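Local structure of cytochrome c2 (Blastochloris viridis, 1CO6) at residues A82-D86 against E87-S91; S91-I94 against A95-Q99. The protein carries electrons on a covalently bound heme c, donating them to the oxidized bacteriochlorophyll in the photophosphorylation pathway of a purple photosynthetic bacterium. One frame throughout, in Å; residues are numbered along the deposited sequence.

Contact 1: residues A82-D86 against E87-S91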
ATOM      1  N   ALA A  82      11.751  -4.246  -4.325  1.00 17.97           N
ATOM      2  CA  ALA A  82      12.831  -4.290  -3.335  1.00 19.05           C
ATOM      3  C   ALA A  82      12.444  -3.717  -1.984  1.00 20.82           C
ATOM      4  O   ALA A  82      13.022  -4.220  -1.004  1.00 22.80           O
ATOM      5  CB  ALA A  82      14.068  -3.612  -3.845  1.00 19.91           C
ATOM      6  N   GLY A  83      11.534  -2.785  -1.945  1.00 21.13           N
ATOM      7  CA  GLY A  83      11.063  -2.166  -0.685  1.00 21.71           C
ATOM      8  C   GLY A  83      11.644  -0.744  -0.563  1.00 21.61           C
ATOM      9  O   GLY A  83      12.458  -0.294  -1.399  1.00 22.30           O
ATOM     10  N   VAL A  84      11.156  -0.052   0.442  1.00 21.36           N
ATOM     11  CA  VAL A  84      11.590   1.343   0.735  1.00 21.67           C
ATOM     12  C   VAL A  84      12.310   1.226   2.091  1.00 22.90           C
ATOM     13  O   VAL A  84      11.727   0.962   3.130  1.00 23.85           O
ATOM     14  CB  VAL A  84      10.479   2.362   0.601  1.00 21.52           C
ATOM     15  CG1 VAL A  84      10.938   3.830   0.842  1.00 19.84           C
ATOM     16  CG2 VAL A  84       9.695   2.323  -0.717  1.00 20.06           C
ATOM     17  N   LYS A  85      13.608   1.375   2.110  1.00 23.89           N
ATOM     18  CA  LYS A  85      14.457   1.254   3.312  1.00 26.24           C
ATOM     19  C   LYS A  85      14.497   2.541   4.154  1.00 25.61           C
ATOM     20  O   LYS A  85      14.444   2.452   5.414  1.00 28.72           O
ATOM     21  CB  LYS A  85      15.884   0.977   2.844  1.00 27.35           C
ATOM     22  CG  LYS A  85      16.204  -0.425   2.392  1.00 30.73           C
ATOM     23  CD  LYS A  85      15.030  -1.219   1.868  1.00 31.30           C
ATOM     24  CE  LYS A  85      15.449  -2.661   1.571  1.00 31.74           C
ATOM     25  NZ  LYS A  85      14.781  -3.054   0.316  1.00 33.58           N
ATOM     26  N   ASP A  86      14.591   3.643   3.461  1.00 22.77           N
ATOM     27  CA  ASP A  86      14.654   4.965   4.126  1.00 21.14           C
ATOM     28  C   ASP A  86      13.430   5.219   4.997  1.00 20.15           C
ATOM     29  O   ASP A  86      12.285   5.263   4.505  1.00 18.26           O
ATOM     30  CB  ASP A  86      14.964   5.978   3.040  1.00 20.64           C
ATOM     31  CG  ASP A  86      15.252   7.352   3.603  1.00 19.21           C
ATOM     32  OD1 ASP A  86      14.495   7.959   4.337  1.00 19.11           O
ATOM     33  OD2 ASP A  86      16.372   7.749   3.288  1.00 23.19           O
ATOM     34  N   GLU A  87      13.627   5.441   6.268  1.00 18.26           N
ATOM     35  CA  GLU A  87      12.702   5.717   7.348  1.00 18.61           C
ATOM     36  C   GLU A  87      11.822   6.945   7.185  1.00 17.54           C
ATOM     37  O   GLU A  87      10.607   6.949   7.467  1.00 17.03           O
ATOM     38  CB  GLU A  87      13.503   5.845   8.643  1.00 23.73           C
ATOM     39  CG  GLU A  87      13.009   6.536   9.885  1.00 30.23           C
ATOM     40  CD  GLU A  87      13.852   6.299  11.124  1.00 34.57           C
ATOM     41  OE1 GLU A  87      14.987   5.830  11.183  1.00 34.52           O
ATOM     42  OE2 GLU A  87      13.201   6.631  12.154  1.00 38.83           O
ATOM     43  N   GLN A  88      12.474   8.006   6.753  1.00 15.06           N
ATOM     44  CA  GLN A  88      11.835   9.283   6.479  1.00 15.95           C
ATOM     45  C   GLN A  88      10.871   9.103   5.296  1.00 14.86           C
ATOM     46  O   GLN A  88       9.732   9.593   5.354  1.00 15.02           O
ATOM     47  CB  GLN A  88      12.877  10.392   6.249  1.00 15.50           C
ATOM     48  CG  GLN A  88      12.273  11.771   6.028  1.00 18.25           C
ATOM     49  CD  GLN A  88      11.382  12.287   7.118  1.00 18.20           C
ATOM     50  OE1 GLN A  88      10.155  12.530   7.055  1.00 20.62           O
ATOM     51  NE2 GLN A  88      11.989  12.466   8.272  1.00 15.62           N
ATOM     52  N   LYS A  89      11.349   8.408   4.250  1.00 16.42           N
ATOM     53  CA  LYS A  89      10.491   8.171   3.071  1.00 17.74           C
ATOM     54  C   LYS A  89       9.204   7.423   3.420  1.00 16.61           C
ATOM     55  O   LYS A  89       8.125   7.805   2.934  1.00 17.36           O
ATOM     56  CB  LYS A  89      11.225   7.382   1.989  1.00 19.27           C
ATOM     57  CG  LYS A  89      12.314   8.254   1.359  1.00 22.73           C
ATOM     58  CD  LYS A  89      12.793   7.527   0.098  1.00 26.08           C
ATOM     59  CE  LYS A  89      13.634   8.465  -0.751  1.00 29.03           C
ATOM     60  NZ  LYS A  89      14.950   8.683  -0.092  1.00 34.93           N
ATOM     61  N   VAL A  90       9.361   6.406   4.261  1.00 17.20           N
ATOM     62  CA  VAL A  90       8.229   5.573   4.735  1.00 15.86           C
ATOM     63  C   VAL A  90       7.250   6.471   5.489  1.00 15.14           C
ATOM     64  O   VAL A  90       6.037   6.453   5.263  1.00 14.42           O
ATOM     65  CB  VAL A  90       8.726   4.308   5.475  1.00 14.86           C
ATOM     66  CG1 VAL A  90       7.542   3.556   6.143  1.00 14.64           C
ATOM     67  CG2 VAL A  90       9.497   3.343   4.576  1.00 14.30           C
ATOM     68  N   SER A  91       7.775   7.248   6.433  1.00 14.84           N
ATOM     69  CA  SER A  91       6.967   8.217   7.220  1.00 15.87           C
ATOM     70  C   SER A  91       6.235   9.161   6.278  1.00 15.04           C
ATOM     71  O   SER A  91       5.025   9.418   6.446  1.00 15.76           O
ATOM     72  CB  SER A  91       7.847   8.927   8.250  1.00 14.91           C
ATOM     73  OG  SER A  91       8.398   7.992   9.161  1.00 18.34           O
TER
HETATM   74  O   HOH W   1      17.452   7.284   1.005  1.00 52.46           O

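Contact 2: residues S91-I94 against A95-Q99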
ATOM      1  N   SER A  91       7.775   7.248   6.433  1.00 14.84           N
ATOM      2  CA  SER A  91       6.967   8.217   7.220  1.00 15.87           C
ATOM      3  C   SER A  91       6.235   9.161   6.278  1.00 15.04           C
ATOM      4  O   SER A  91       5.025   9.418   6.446  1.00 15.76           O
ATOM      5  CB  SER A  91       7.847   8.927   8.250  1.00 14.91           C
ATOM      6  OG  SER A  91       8.398   7.992   9.161  1.00 18.34           O
ATOM      7  N   ASP A  92       6.860   9.665   5.229  1.00 16.02           N
ATOM      8  CA  ASP A  92       6.213  10.579   4.257  1.00 16.80           C
ATOM      9  C   ASP A  92       5.114   9.850   3.461  1.00 16.81           C
ATOM     10  O   ASP A  92       3.997  10.353   3.303  1.00 16.96           O
ATOM     11  CB  ASP A  92       7.227  11.257   3.329  1.00 17.80           C
ATOM     12  CG  ASP A  92       8.075  12.257   4.143  1.00 18.99           C
ATOM     13  OD1 ASP A  92       7.663  12.735   5.193  1.00 18.02           O
ATOM     14  OD2 ASP A  92       9.198  12.491   3.683  1.00 20.19           O
ATOM     15  N   LEU A  93       5.533   8.643   3.015  1.00 15.85           N
ATOM     16  CA  LEU A  93       4.610   7.774   2.263  1.00 14.60           C
ATOM     17  C   LEU A  93       3.311   7.515   3.011  1.00 14.49           C
ATOM     18  O   LEU A  93       2.201   7.565   2.438  1.00 13.79           O
ATOM     19  CB  LEU A  93       5.453   6.497   1.997  1.00 15.69           C
ATOM     20  CG  LEU A  93       4.638   5.423   1.268  1.00 16.11           C
ATOM     21  CD1 LEU A  93       4.234   5.984  -0.096  1.00 16.68           C
ATOM     22  CD2 LEU A  93       5.507   4.166   1.170  1.00 15.83           C
ATOM     23  N   ILE A  94       3.435   7.145   4.281  1.00 13.61           N
ATOM     24  CA  ILE A  94       2.307   6.928   5.174  1.00 15.66           C
ATOM     25  C   ILE A  94       1.441   8.192   5.203  1.00 16.83           C
ATOM     26  O   ILE A  94       0.191   8.038   5.032  1.00 15.77           O
ATOM     27  CB  ILE A  94       2.702   6.525   6.627  1.00 17.17           C
ATOM     28  CG1 ILE A  94       3.337   5.133   6.664  1.00 16.85           C
ATOM     29  CG2 ILE A  94       1.450   6.593   7.585  1.00 17.64           C
ATOM     30  CD1 ILE A  94       4.083   4.791   7.984  1.00 19.91           C
ATOM     31  N   ALA A  95       2.052   9.353   5.379  1.00 17.33           N
ATOM     32  CA  ALA A  95       1.274  10.618   5.431  1.00 17.23           C
ATOM     33  C   ALA A  95       0.405  10.824   4.185  1.00 18.07           C
ATOM     34  O   ALA A  95      -0.792  11.202   4.265  1.00 17.04           O
ATOM     35  CB  ALA A  95       2.246  11.773   5.630  1.00 17.29           C
ATOM     36  N   TYR A  96       1.014  10.526   3.020  1.00 17.01           N
ATOM     37  CA  TYR A  96       0.318  10.674   1.743  1.00 16.46           C
ATOM     38  C   TYR A  96      -0.891   9.735   1.582  1.00 16.14           C
ATOM     39  O   TYR A  96      -1.999  10.111   1.204  1.00 14.84           O
ATOM     40  CB  TYR A  96       1.330  10.467   0.583  1.00 16.04           C
ATOM     41  CG  TYR A  96       0.610  10.598  -0.750  1.00 16.06           C
ATOM     42  CD1 TYR A  96       0.113  11.814  -1.240  1.00 15.00           C
ATOM     43  CD2 TYR A  96       0.459   9.451  -1.545  1.00 16.79           C
ATOM     44  CE1 TYR A  96      -0.524  11.912  -2.493  1.00 15.92           C
ATOM     45  CE2 TYR A  96      -0.186   9.512  -2.790  1.00 17.30           C
ATOM     46  CZ  TYR A  96      -0.670  10.754  -3.237  1.00 16.65           C
ATOM     47  OH  TYR A  96      -1.328  10.738  -4.421  1.00 18.18           O
ATOM     48  N   ILE A  97      -0.624   8.439   1.850  1.00 16.84           N
ATOM     49  CA  ILE A  97      -1.673   7.438   1.686  1.00 16.59           C
ATOM     50  C   ILE A  97      -2.835   7.689   2.646  1.00 17.52           C
ATOM     51  O   ILE A  97      -3.985   7.445   2.253  1.00 16.37           O
ATOM     52  CB  ILE A  97      -1.089   5.987   1.794  1.00 15.40           C
ATOM     53  CG1 ILE A  97      -0.091   5.708   0.632  1.00 12.17           C
ATOM     54  CG2 ILE A  97      -2.222   4.906   1.809  1.00 15.81           C
ATOM     55  CD1 ILE A  97       0.621   4.324   0.840  1.00 10.13           C
ATOM     56  N   LYS A  98      -2.523   8.083   3.891  1.00 19.47           N
ATOM     57  CA  LYS A  98      -3.519   8.325   4.938  1.00 21.46           C
ATOM     58  C   LYS A  98      -4.524   9.396   4.560  1.00 21.21           C
ATOM     59  O   LYS A  98      -5.602   9.373   5.153  1.00 21.60           O
ATOM     60  CB  LYS A  98      -2.965   8.656   6.345  1.00 24.15           C
ATOM     61  CG  LYS A  98      -3.020   7.389   7.238  1.00 30.05           C
ATOM     62  CD  LYS A  98      -3.028   7.695   8.728  1.00 34.15           C
ATOM     63  CE  LYS A  98      -4.057   6.913   9.530  1.00 36.03           C
ATOM     64  NZ  LYS A  98      -3.560   5.587   9.998  1.00 37.79           N
ATOM     65  N   GLN A  99      -4.231  10.291   3.653  1.00 21.17           N
ATOM     66  CA  GLN A  99      -5.133  11.331   3.210  1.00 20.80           C
ATOM     67  C   GLN A  99      -6.404  10.795   2.557  1.00 21.20           C
ATOM     68  O   GLN A  99      -7.433  11.493   2.616  1.00 21.93           O
ATOM     69  CB  GLN A  99      -4.567  12.302   2.146  1.00 23.06           C
ATOM     70  CG  GLN A  99      -3.362  13.057   2.659  1.00 25.77           C
ATOM     71  CD  GLN A  99      -2.831  13.955   1.562  1.00 28.50           C
ATOM     72  OE1 GLN A  99      -2.888  15.167   1.741  1.00 30.12           O
ATOM     73  NE2 GLN A  99      -2.333  13.372   0.470  1.00 27.64           N
TER

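Contact 1: residues A82-D86 against E87-S91
D86 and K89 meet at the first turn of helix 87-98, where D86 is the N-cap. Its CG stands anti to the backbone N (chi1 -172°), which brings OD1 over the helix end. There D86 OD1 accepts from K89 N at 3.2 Å, the donor approaching on the anti side and 28° out of the carboxylate plane; a weak, bent bond from Q88 N reaches the same oxygen. The other oxygen serves the side chain of K89, the lysine chain lying roughly perpendicular to the aspartate. D86 OD2 and K89 NZ form a long salt bridge of 3.8 Å, and a water bridges the two groups, donating to OD2 and held weakly by NZ. The main chain of D86 opens the helical ladder, D86 O accepting from V90 N at 3.1 Å.

Behind these polar groups V84 makes the apolar part of the contact. V84 CG1 packs 3.7 Å from K89 CB and 4.0 Å from V90 CG2, the two valines running past one another head to tail. V84 also touches the heme and Q12 of helix 3-14, while V90 lies against R64, I67 and R68 of helix 60-68. One turn on, S91 N comes to E87 O from one face of the carbonyl plane and S91 OG from the other, and OG is also hydrogen-bonded to R64. The cap thus places a carboxylate at the positive end of the helix dipole beside a lysine ammonium, an arrangement that would probably stabilise its ionised form and fix where the helix starts.

Contact 2: residues S91-I94 against A95-Q99
Four successive i to i+4 backbone bonds, from A95 N to S91 O through K98 N to I94 O, run through this regular alpha-helical stretch of helix 87-98, the C-terminal helix of the cytochrome c fold. The bond from I97 N to L93 O is the straightest of them, at 170° about the hydrogen, and K98 N to I94 O is the shortest at 2.9 Å.

On the buried side L93 and I97 run alongside each other in a common direction, packed against each other. L93 also reaches F10 of helix 3-14 and F63 of helix 60-68, and its side chain comes within about 4 Å of the heme. I94 turns to helix 60-68, against E60, F63 and R64, whereas the Y96 ring meets F10 and makes an edge-to-face contact with F100. Polar ends are tied down elsewhere: D92 OD1 accepts from D2 N, and K98 NZ forms a salt bridge with E60.

With CG1 of I97 anti to its carbonyl carbon (chi1 -64°), the side chain leans back along the helix: I97 CG1 passes 3.5 Å from L93 O, and I97 CD1 ends 4.1 Å from L93 CD1.

Along the chain, the loop that follows helix 70-73 runs through 82-86 into contact 1, which turns it into helix 87-98; contact 2 then continues down the same helix to its C-terminal part. Neither closes a long loop, since the segments within each contact adjoin directly, and the contacts neither nest nor cross: they succeed one another and share S91, their centres about 12 Å apart. Both lie against helices 3-14 and 60-68; V84, from the loop, touches the heme and L93, from the helix, comes close to it. Together they join the chain beyond the axial ligand M79 to the N- and C-terminal helix packing of the cytochrome c fold.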